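Long-range contacts in conserved hypothetical secreted protein (Helicobacter pylori, PDB 4RNZ), which probably acts as a zinc-dependent endopeptidase of the M23 family that cleaves peptidoglycan and helps determine the shape of the bacterial cell: residues A183-T193 with Y316-L324; N258-H266 with H299-N307. All coordinates share one frame; numbering follows the deposited sequence.

Contact 1: residues A183-T193 with Y316-L324; sequences AQEVAGFLLET and YIRTAKSKL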
loop_
_atom_site.group_PDB
_atom_site.type_symbol
_atom_site.label_atom_id
_atom_site.label_comp_id
_atom_site.label_asym_id
_atom_site.label_seq_id
_atom_site.Cartn_x
_atom_site.Cartn_y
_atom_site.Cartn_z
ATOM N N ALA A 183 -20.961 7.250 4.673
ATOM C CA ALA A 183 -20.520 6.301 3.677
ATOM C C ALA A 183 -20.219 6.882 2.321
ATOM O O ALA A 183 -20.334 6.237 1.341
ATOM C CB ALA A 183 -21.495 5.165 3.558
ATOM N N GLN A 184 -19.766 8.101 2.292
ATOM C CA GLN A 184 -19.230 8.672 1.065
ATOM C C GLN A 184 -17.701 8.833 1.153
ATOM O O GLN A 184 -17.138 9.061 2.224
ATOM C CB GLN A 184 -19.944 9.962 0.693
ATOM C CG GLN A 184 -20.055 10.974 1.791
ATOM C CD GLN A 184 -21.017 12.089 1.430
ATOM O OE1 GLN A 184 -21.241 12.378 0.248
ATOM N NE2 GLN A 184 -21.611 12.707 2.446
ATOM N N GLU A 185 -17.030 8.684 0.025
ATOM C CA GLU A 185 -15.570 8.586 0.036
ATOM C C GLU A 185 -14.894 9.880 0.458
ATOM O O GLU A 185 -15.351 10.974 0.127
ATOM C CB GLU A 185 -15.061 8.161 -1.324
ATOM C CG GLU A 185 -13.543 8.028 -1.410
ATOM C CD GLU A 185 -13.102 7.242 -2.624
ATOM O OE1 GLU A 185 -13.934 6.972 -3.507
ATOM O OE2 GLU A 185 -11.925 6.864 -2.693
ATOM N N VAL A 186 -13.811 9.746 1.210
ATOM C CA VAL A 186 -12.996 10.894 1.574
ATOM C C VAL A 186 -11.551 10.569 1.291
ATOM O O VAL A 186 -11.177 9.394 1.204
ATOM C CB VAL A 186 -13.181 11.317 3.046
ATOM C CG1 VAL A 186 -14.650 11.703 3.310
ATOM C CG2 VAL A 186 -12.711 10.215 3.994
ATOM N N ALA A 187 -10.766 11.620 1.096
ATOM C CA ALA A 187 -9.350 11.505 0.826
ATOM C C ALA A 187 -9.087 10.661 -0.428
ATOM O O ALA A 187 -8.100 9.960 -0.494
ATOM C CB ALA A 187 -8.651 10.914 2.043
ATOM N N GLY A 188 -9.994 10.722 -1.404
ATOM C CA GLY A 188 -9.857 9.966 -2.631
ATOM C C GLY A 188 -8.875 10.603 -3.610
ATOM O O GLY A 188 -8.208 11.593 -3.302
ATOM N N PHE A 189 -8.781 9.998 -4.782
ATOM C CA PHE A 189 -7.962 10.484 -5.877
ATOM C C PHE A 189 -8.802 10.258 -7.112
ATOM O O PHE A 189 -9.486 9.260 -7.203
ATOM C CB PHE A 189 -6.675 9.669 -5.967
ATOM C CG PHE A 189 -5.784 9.824 -4.771
ATOM C CD1 PHE A 189 -4.817 10.825 -4.733
ATOM C CD2 PHE A 189 -5.920 8.981 -3.673
ATOM C CE1 PHE A 189 -4.001 10.994 -3.618
ATOM C CE2 PHE A 189 -5.107 9.144 -2.550
ATOM C CZ PHE A 189 -4.145 10.147 -2.528
ATOM N N LEU A 190 -8.810 11.202 -8.038
ATOM C CA LEU A 190 -9.544 11.011 -9.299
ATOM C C LEU A 190 -8.447 10.735 -10.310
ATOM O O LEU A 190 -7.778 11.651 -10.765
ATOM C CB LEU A 190 -10.353 12.262 -9.678
ATOM C CG LEU A 190 -11.279 12.826 -8.576
ATOM C CD1 LEU A 190 -11.656 14.295 -8.795
ATOM C CD2 LEU A 190 -12.533 11.982 -8.398
ATOM N N LEU A 191 -8.227 9.468 -10.593
ATOM C CA LEU A 191 -7.238 9.064 -11.567
ATOM C C LEU A 191 -7.854 9.002 -12.957
ATOM O O LEU A 191 -9.043 8.768 -13.102
ATOM C CB LEU A 191 -6.685 7.691 -11.206
ATOM C CG LEU A 191 -5.948 7.568 -9.882
ATOM C CD1 LEU A 191 -5.375 6.165 -9.794
ATOM C CD2 LEU A 191 -4.864 8.626 -9.790
ATOM N N GLU A 192 -7.029 9.196 -13.969
ATOM C CA GLU A 192 -7.468 9.116 -15.370
ATOM C C GLU A 192 -6.770 7.948 -16.016
ATOM O O GLU A 192 -5.607 7.689 -15.742
ATOM C CB GLU A 192 -7.066 10.372 -16.130
ATOM C CG GLU A 192 -7.941 11.556 -15.825
ATOM C CD GLU A 192 -7.539 12.813 -16.571
ATOM O OE1 GLU A 192 -6.497 12.836 -17.287
ATOM O OE2 GLU A 192 -8.282 13.809 -16.433
ATOM N N THR A 193 -7.480 7.256 -16.889
ATOM C CA THR A 193 -6.912 6.186 -17.659
ATOM C C THR A 193 -5.718 6.730 -18.445
ATOM O O THR A 193 -5.861 7.714 -19.136
ATOM C CB THR A 193 -7.966 5.654 -18.621
ATOM O OG1 THR A 193 -9.060 5.142 -17.863
ATOM C CG2 THR A 193 -7.404 4.578 -19.473
ATOM N N TYR A 316 -10.214 3.778 -8.693
ATOM C CA TYR A 316 -9.989 5.218 -8.591
ATOM C C TYR A 316 -10.176 5.956 -9.898
ATOM O O TYR A 316 -9.983 7.188 -9.943
ATOM C CB TYR A 316 -8.558 5.499 -8.175
ATOM C CG TYR A 316 -8.236 5.300 -6.732
ATOM C CD1 TYR A 316 -8.578 6.272 -5.777
ATOM C CD2 TYR A 316 -7.528 4.181 -6.318
ATOM C CE1 TYR A 316 -8.248 6.104 -4.442
ATOM C CE2 TYR A 316 -7.190 4.006 -4.991
ATOM C CZ TYR A 316 -7.546 4.971 -4.056
ATOM O OH TYR A 316 -7.198 4.773 -2.736
ATOM N N ILE A 317 -10.457 5.232 -10.978
ATOM C CA ILE A 317 -10.747 5.919 -12.238
ATOM C C ILE A 317 -12.245 6.178 -12.299
ATOM O O ILE A 317 -13.029 5.268 -12.430
ATOM C CB ILE A 317 -10.236 5.126 -13.439
ATOM C CG1 ILE A 317 -8.702 5.099 -13.366
ATOM C CG2 ILE A 317 -10.701 5.771 -14.738
ATOM C CD1 ILE A 317 -8.022 4.314 -14.455
ATOM N N ARG A 318 -12.614 7.418 -12.089
ATOM C CA ARG A 318 -13.990 7.838 -11.927
ATOM C C ARG A 318 -13.973 9.336 -12.032
ATOM O O ARG A 318 -12.931 9.924 -11.937
ATOM C CB ARG A 318 -14.509 7.455 -10.548
ATOM C CG ARG A 318 -13.915 8.263 -9.396
ATOM C CD ARG A 318 -13.584 7.396 -8.195
ATOM N NE ARG A 318 -12.581 7.973 -7.296
ATOM C CZ ARG A 318 -12.244 7.416 -6.137
ATOM N NH1 ARG A 318 -12.834 6.297 -5.775
ATOM N NH2 ARG A 318 -11.344 7.974 -5.332
ATOM N N THR A 319 -15.132 9.954 -12.149
ATOM C CA THR A 319 -15.211 11.405 -12.230
ATOM C C THR A 319 -15.704 12.036 -10.957
ATOM O O THR A 319 -15.415 13.175 -10.668
ATOM C CB THR A 319 -16.160 11.843 -13.339
ATOM O OG1 THR A 319 -15.856 11.129 -14.533
ATOM C CG2 THR A 319 -15.991 13.280 -13.575
ATOM N N ALA A 320 -16.478 11.272 -10.215
ATOM C CA ALA A 320 -16.954 11.695 -8.926
ATOM C C ALA A 320 -16.456 10.791 -7.842
ATOM O O ALA A 320 -16.060 9.689 -8.084
ATOM C CB ALA A 320 -18.461 11.681 -8.905
ATOM N N LYS A 321 -16.532 11.314 -6.635
ATOM C CA LYS A 321 -16.443 10.597 -5.373
ATOM C C LYS A 321 -17.379 9.373 -5.289
ATOM O O LYS A 321 -18.533 9.427 -5.643
ATOM C CB LYS A 321 -16.826 11.565 -4.263
ATOM C CG LYS A 321 -15.705 12.434 -3.750
ATOM C CD LYS A 321 -16.216 13.631 -2.945
ATOM C CE LYS A 321 -15.682 14.956 -3.484
ATOM N NZ LYS A 321 -14.548 15.542 -2.722
ATOM N N SER A 322 -16.860 8.279 -4.776
ATOM C CA SER A 322 -17.629 7.098 -4.586
ATOM C C SER A 322 -18.489 7.192 -3.327
ATOM O O SER A 322 -18.291 8.029 -2.479
ATOM C CB SER A 322 -16.675 5.915 -4.572
ATOM O OG SER A 322 -17.284 4.669 -4.347
ATOM N N LYS A 323 -19.472 6.317 -3.264
ATOM C CA LYS A 323 -20.292 6.113 -2.095
ATOM C C LYS A 323 -20.536 4.643 -2.047
ATOM O O LYS A 323 -20.494 4.006 -3.068
ATOM C CB LYS A 323 -21.661 6.757 -2.213
ATOM C CG LYS A 323 -21.703 8.235 -2.412
ATOM C CD LYS A 323 -23.143 8.637 -2.571
ATOM C CE LYS A 323 -23.297 10.119 -2.757
ATOM N NZ LYS A 323 -24.596 10.665 -2.295
ATOM N N LEU A 324 -20.809 4.125 -0.859
ATOM C CA LEU A 324 -21.178 2.745 -0.711
ATOM C C LEU A 324 -22.657 2.598 -0.983
ATOM O O LEU A 324 -23.397 3.502 -0.741
ATOM C CB LEU A 324 -20.868 2.236 0.684
ATOM C CG LEU A 324 -19.435 2.193 1.167
ATOM C CD1 LEU A 324 -19.330 1.564 2.530
ATOM C CD2 LEU A 324 -18.586 1.455 0.184
HETATM O O HOH W 1 -11.335 9.497 -14.654
#
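E185 and R318 reach toward each other from opposite directions and form the salt bridge of this contact, with OE1 of E185 2.6 Å from NH1 of R318. The carboxylate and guanidinium planes stand 87° apart, so this is not the coplanar, two-pronged pairing: OE1 sits over a face of the guanidinium, and R318 NH2 meets E185 OE2 from above the carboxylate plane at 2.9 Å. E185 spans the gap as an extended chain, its CG anti to the backbone N (chi1 -180°), and H177 holds OE2 a second time. R318 NH2 is shared, since it also donates to F189 O at 2.9 Å, with a weak bond from NE to the same carbonyl. One guanidinium face is covered by CA of Y316, while the backbone of G188 and F189 borders its edge.

The backbones run antiparallel but are joined by separate bonds, not a continuous sheet. L324 N donates to A183 O at 3.1 Å and E185 N to S322 O at 2.9 Å, bracketing the single bridge between Q184 and K323. Farther along, L191 N binds Y316 O at 3.0 Å, and a water donates to both L191 O and R318 O. Residues 183-193 lead from strand 185-186, an end strand of the second-domain sheet, to L191, which packs on V304 of the M23 peptidase sheet; they are fastened to the linker before helix 326-348.

Apolar packing gathers around Y316. F189 turns its ring edge toward the Y316 face in an offset edge-to-face pair, planes 70° apart, with F189 CD2 3.8 Å from Y316 CE1. L191 CD1 lies 3.6 Å from Y316 CB, and L191 CB rests beside CG1 of I317. At the far end the T193 hydroxyl oxygen touches the CG2 branch of I317, the two side chains crossing at about a right angle.

Contact 2: residues N258-H266 with H299-N307; sequences NELRLVYAH and HLHFGVYKN. With ZN (zinc ion), chain B.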
loop_
_atom_site.group_PDB
_atom_site.type_symbol
_atom_site.label_atom_id
_atom_site.label_comp_id
_atom_site.label_asym_id
_atom_site.label_seq_id
_atom_site.Cartn_x
_atom_site.Cartn_y
_atom_site.Cartn_z
ATOM N N ASN A 258 1.008 11.817 -2.400
ATOM C CA ASN A 258 0.498 11.509 -1.073
ATOM C C ASN A 258 0.858 10.054 -0.731
ATOM O O ASN A 258 2.008 9.688 -0.854
ATOM C CB ASN A 258 -1.000 11.798 -0.978
ATOM C CG ASN A 258 -1.339 13.261 -1.272
ATOM O OD1 ASN A 258 -0.474 14.128 -1.275
ATOM N ND2 ASN A 258 -2.604 13.530 -1.508
ATOM N N GLU A 259 -0.104 9.220 -0.350
ATOM C CA GLU A 259 0.201 7.825 -0.005
ATOM C C GLU A 259 0.177 6.859 -1.204
ATOM O O GLU A 259 0.307 5.642 -1.027
ATOM C CB GLU A 259 -0.701 7.338 1.130
ATOM C CG GLU A 259 -2.192 7.165 0.833
ATOM C CD GLU A 259 -3.023 8.420 1.115
ATOM O OE1 GLU A 259 -2.775 9.447 0.436
ATOM O OE2 GLU A 259 -3.937 8.375 1.979
ATOM N N LEU A 260 0.060 7.403 -2.415
ATOM C CA LEU A 260 0.091 6.589 -3.623
ATOM C C LEU A 260 1.442 6.491 -4.299
ATOM O O LEU A 260 2.209 7.454 -4.413
ATOM C CB LEU A 260 -0.950 7.045 -4.667
ATOM C CG LEU A 260 -2.453 6.997 -4.351
ATOM C CD1 LEU A 260 -3.302 7.341 -5.587
ATOM C CD2 LEU A 260 -2.905 5.661 -3.788
ATOM N N ARG A 261 1.698 5.300 -4.816
ATOM C CA ARG A 261 2.739 5.084 -5.787
ATOM C C ARG A 261 2.098 4.479 -7.051
ATOM O O ARG A 261 1.394 3.466 -6.986
ATOM C CB ARG A 261 3.748 4.131 -5.179
ATOM C CG ARG A 261 4.949 3.744 -6.014
ATOM C CD ARG A 261 5.813 2.767 -5.187
ATOM N NE ARG A 261 6.300 1.798 -6.112
ATOM C CZ ARG A 261 6.034 0.504 -6.146
ATOM N NH1 ARG A 261 5.356 -0.147 -5.199
ATOM N NH2 ARG A 261 6.510 -0.148 -7.177
ATOM N N LEU A 262 2.375 5.111 -8.189
ATOM C CA LEU A 262 1.756 4.754 -9.470
ATOM C C LEU A 262 2.848 4.261 -10.411
ATOM O O LEU A 262 3.848 4.936 -10.610
ATOM C CB LEU A 262 0.998 5.953 -10.067
ATOM C CG LEU A 262 -0.203 6.467 -9.250
ATOM C CD1 LEU A 262 0.213 7.557 -8.272
ATOM C CD2 LEU A 262 -1.304 7.021 -10.132
ATOM N N VAL A 263 2.636 3.079 -10.985
ATOM C CA VAL A 263 3.661 2.382 -11.775
ATOM C C VAL A 263 3.201 2.234 -13.219
ATOM O O VAL A 263 2.103 1.777 -13.454
ATOM C CB VAL A 263 3.894 0.989 -11.171
ATOM C CG1 VAL A 263 4.734 0.096 -12.086
ATOM C CG2 VAL A 263 4.533 1.130 -9.796
ATOM N N TYR A 264 4.058 2.592 -14.166
ATOM C CA TYR A 264 3.755 2.535 -15.590
ATOM C C TYR A 264 4.859 1.767 -16.279
ATOM O O TYR A 264 5.935 2.319 -16.480
ATOM C CB TYR A 264 3.752 3.950 -16.154
ATOM C CG TYR A 264 2.779 4.871 -15.486
ATOM C CD1 TYR A 264 3.101 5.506 -14.301
ATOM C CD2 TYR A 264 1.540 5.116 -16.050
ATOM C CE1 TYR A 264 2.195 6.362 -13.675
ATOM C CE2 TYR A 264 0.637 5.968 -15.443
ATOM C CZ TYR A 264 0.973 6.599 -14.264
ATOM O OH TYR A 264 0.061 7.424 -13.661
ATOM N N ALA A 265 4.600 0.514 -16.649
ATOM C CA ALA A 265 5.661 -0.392 -17.081
ATOM C C ALA A 265 5.485 -0.913 -18.505
ATOM O O ALA A 265 4.390 -0.891 -19.072
ATOM C CB ALA A 265 5.776 -1.572 -16.113
ATOM N N HIS A 266 6.604 -1.429 -19.012
ATOM C CA HIS A 266 6.785 -1.963 -20.343
ATOM C C HIS A 266 6.902 -0.870 -21.406
ATOM O O HIS A 266 6.500 -1.075 -22.534
ATOM C CB HIS A 266 5.682 -2.965 -20.712
ATOM C CG HIS A 266 5.572 -4.110 -19.753
ATOM N ND1 HIS A 266 6.571 -5.042 -19.593
ATOM C CD2 HIS A 266 4.591 -4.460 -18.889
ATOM C CE1 HIS A 266 6.209 -5.919 -18.677
ATOM N NE2 HIS A 266 5.015 -5.583 -18.230
ATOM N N HIS A 299 1.721 -3.911 -24.309
ATOM C CA HIS A 299 0.753 -3.437 -23.310
ATOM C C HIS A 299 1.418 -2.509 -22.300
ATOM O O HIS A 299 2.630 -2.508 -22.142
ATOM C CB HIS A 299 0.078 -4.623 -22.577
ATOM C CG HIS A 299 1.011 -5.421 -21.715
ATOM N ND1 HIS A 299 1.988 -6.239 -22.237
ATOM C CD2 HIS A 299 1.119 -5.524 -20.364
ATOM C CE1 HIS A 299 2.661 -6.809 -21.249
ATOM N NE2 HIS A 299 2.152 -6.393 -20.103
ATOM N N LEU A 300 0.611 -1.684 -21.655
ATOM C CA LEU A 300 1.034 -0.900 -20.493
ATOM C C LEU A 300 0.576 -1.671 -19.261
ATOM O O LEU A 300 -0.601 -1.984 -19.131
ATOM C CB LEU A 300 0.378 0.477 -20.506
ATOM C CG LEU A 300 0.506 1.274 -19.203
ATOM C CD1 LEU A 300 1.970 1.604 -18.957
ATOM C CD2 LEU A 300 -0.357 2.503 -19.277
ATOM N N HIS A 301 1.501 -1.972 -18.361
ATOM C CA HIS A 301 1.122 -2.436 -17.039
ATOM C C HIS A 301 1.003 -1.181 -16.162
ATOM O O HIS A 301 1.983 -0.450 -16.009
ATOM C CB HIS A 301 2.154 -3.411 -16.479
ATOM C CG HIS A 301 1.928 -3.748 -15.042
ATOM N ND1 HIS A 301 1.351 -4.928 -14.647
ATOM C CD2 HIS A 301 2.145 -3.038 -13.913
ATOM C CE1 HIS A 301 1.234 -4.942 -13.330
ATOM N NE2 HIS A 301 1.711 -3.804 -12.859
ATOM N N PHE A 302 -0.192 -0.939 -15.616
ATOM C CA PHE A 302 -0.492 0.226 -14.785
ATOM C C PHE A 302 -0.793 -0.243 -13.377
ATOM O O PHE A 302 -1.769 -0.955 -13.155
ATOM C CB PHE A 302 -1.680 1.030 -15.352
ATOM C CG PHE A 302 -2.096 2.248 -14.518
ATOM C CD1 PHE A 302 -1.163 3.158 -14.035
ATOM C CD2 PHE A 302 -3.429 2.467 -14.223
ATOM C CE1 PHE A 302 -1.549 4.264 -13.289
ATOM C CE2 PHE A 302 -3.825 3.569 -13.493
ATOM C CZ PHE A 302 -2.881 4.463 -13.007
ATOM N N GLY A 303 0.075 0.127 -12.445
ATOM C CA GLY A 303 -0.061 -0.284 -11.052
ATOM C C GLY A 303 -0.271 0.874 -10.090
ATOM O O GLY A 303 0.290 1.955 -10.275
ATOM N N VAL A 304 -1.089 0.641 -9.066
ATOM C CA VAL A 304 -1.313 1.615 -8.034
ATOM C C VAL A 304 -1.136 0.945 -6.677
ATOM O O VAL A 304 -1.660 -0.142 -6.454
ATOM C CB VAL A 304 -2.692 2.278 -8.137
ATOM C CG1 VAL A 304 -2.885 3.293 -7.004
ATOM C CG2 VAL A 304 -2.839 2.976 -9.497
ATOM N N TYR A 305 -0.377 1.623 -5.813
ATOM C CA TYR A 305 -0.066 1.181 -4.441
ATOM C C TYR A 305 -0.502 2.252 -3.453
ATOM O O TYR A 305 -0.048 3.388 -3.559
ATOM C CB TYR A 305 1.433 0.981 -4.289
ATOM C CG TYR A 305 1.912 -0.150 -5.137
ATOM C CD1 TYR A 305 2.214 0.048 -6.478
ATOM C CD2 TYR A 305 2.023 -1.441 -4.615
ATOM C CE1 TYR A 305 2.587 -1.016 -7.283
ATOM C CE2 TYR A 305 2.423 -2.502 -5.417
ATOM C CZ TYR A 305 2.684 -2.267 -6.752
ATOM O OH TYR A 305 3.073 -3.294 -7.562
ATOM N N LYS A 306 -1.389 1.903 -2.527
ATOM C CA LYS A 306 -1.797 2.804 -1.453
ATOM C C LYS A 306 -1.136 2.338 -0.159
ATOM O O LYS A 306 -1.418 1.244 0.293
ATOM C CB LYS A 306 -3.309 2.789 -1.264
ATOM C CG LYS A 306 -3.788 3.704 -0.137
ATOM C CD LYS A 306 -5.305 3.713 0.022
ATOM C CE LYS A 306 -5.740 4.468 1.282
ATOM N NZ LYS A 306 -7.218 4.710 1.361
ATOM N N ASN A 307 -0.290 3.173 0.432
ATOM C CA ASN A 307 0.373 2.838 1.705
ATOM C C ASN A 307 1.165 1.530 1.575
ATOM O O ASN A 307 1.163 0.683 2.471
ATOM C CB ASN A 307 -0.642 2.779 2.849
ATOM C CG ASN A 307 -1.094 4.161 3.281
ATOM O OD1 ASN A 307 -0.303 5.075 3.281
ATOM N ND2 ASN A 307 -2.355 4.305 3.652
HETATM ZN ZN ZN B . 0.492 -6.516 -15.545
HETATM O O HOH W 2 -3.609 7.199 4.469
HETATM O O HOH W 3 4.031 -0.070 -22.071
#
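The backbone N of V263 donates to G303 O at 2.7 Å, the shortest hydrogen bond between two antiparallel strands of the M23 peptidase sheet. V263-G303, R261-Y305 and A265-H301 are hydrogen-bonded pairs, each closed by two N-H...O bonds; the bond from H301 N to A265 O is the longest of these at 3.2 Å, and its donor stands above the carbonyl plane. Strand 260-265 has strand 252-257 on its other side, and strand 299-306 is flanked by 222-225 and 309-311.

R261, V263, A265, H301 and Y305 share one face of the sheet. H301, the second histidine of the family's HxH motif, has CG anti to its backbone N (chi1 171°) and binds zinc through ND1 at 2.0 Å; E34, H219 and D223 complete the site. Because E34 comes from the N-terminal part of the chain, the arrangement is consistent with a latent enzyme. H266 lies nearby, its CD2 3.3 Å from NE2 of H299 in an oblique ring pair, while its own nitrogens bond to E34 and the carbonyl of T292. Toward the other end, the R261 guanidinium stacks over one face of the Y305 ring, planes 26° apart, with NH1 3.3 Å above the ring centre. This cation-pi stack is pinned by salt bridges from R261 to E38 and E254, and V263 CG2 packs against Y305 CE1.

The opposite face carries L260, L262, Y264, F302 and V304. The Y264 and F302 rings are neighbours, tilted 36° from each other, CE2 of Y264 3.5 Å from CE1 of F302, and the Y264 hydroxyl bonds to the backbone N of A235. Beyond the strands, N307 N binds E259 O at 2.9 Å, and a water accepts from N307 ND2 while donating to E259 OE2 at 2.8 Å.

In the fold
Contact 2 lies in the core of the peptidase sheet, almost wholly buried, whereas contact 1 is partly exposed and made mainly of loops that join this sheet to the second-domain sheet and to helix 326-348. Along the chain, contact 2 is nested inside the loop that contact 1 closes. Regular strand pairing, a cation-pi stack and a metal ligand mark contact 2; contact 1 relies on a salt bridge, scattered backbone bonds and one edge-to-face ring pair. They meet where F189 packs on N258, E259 and L260 and Y316 reaches K306, about 17 Å separating their centres. The zinc belongs to contact 2 alone.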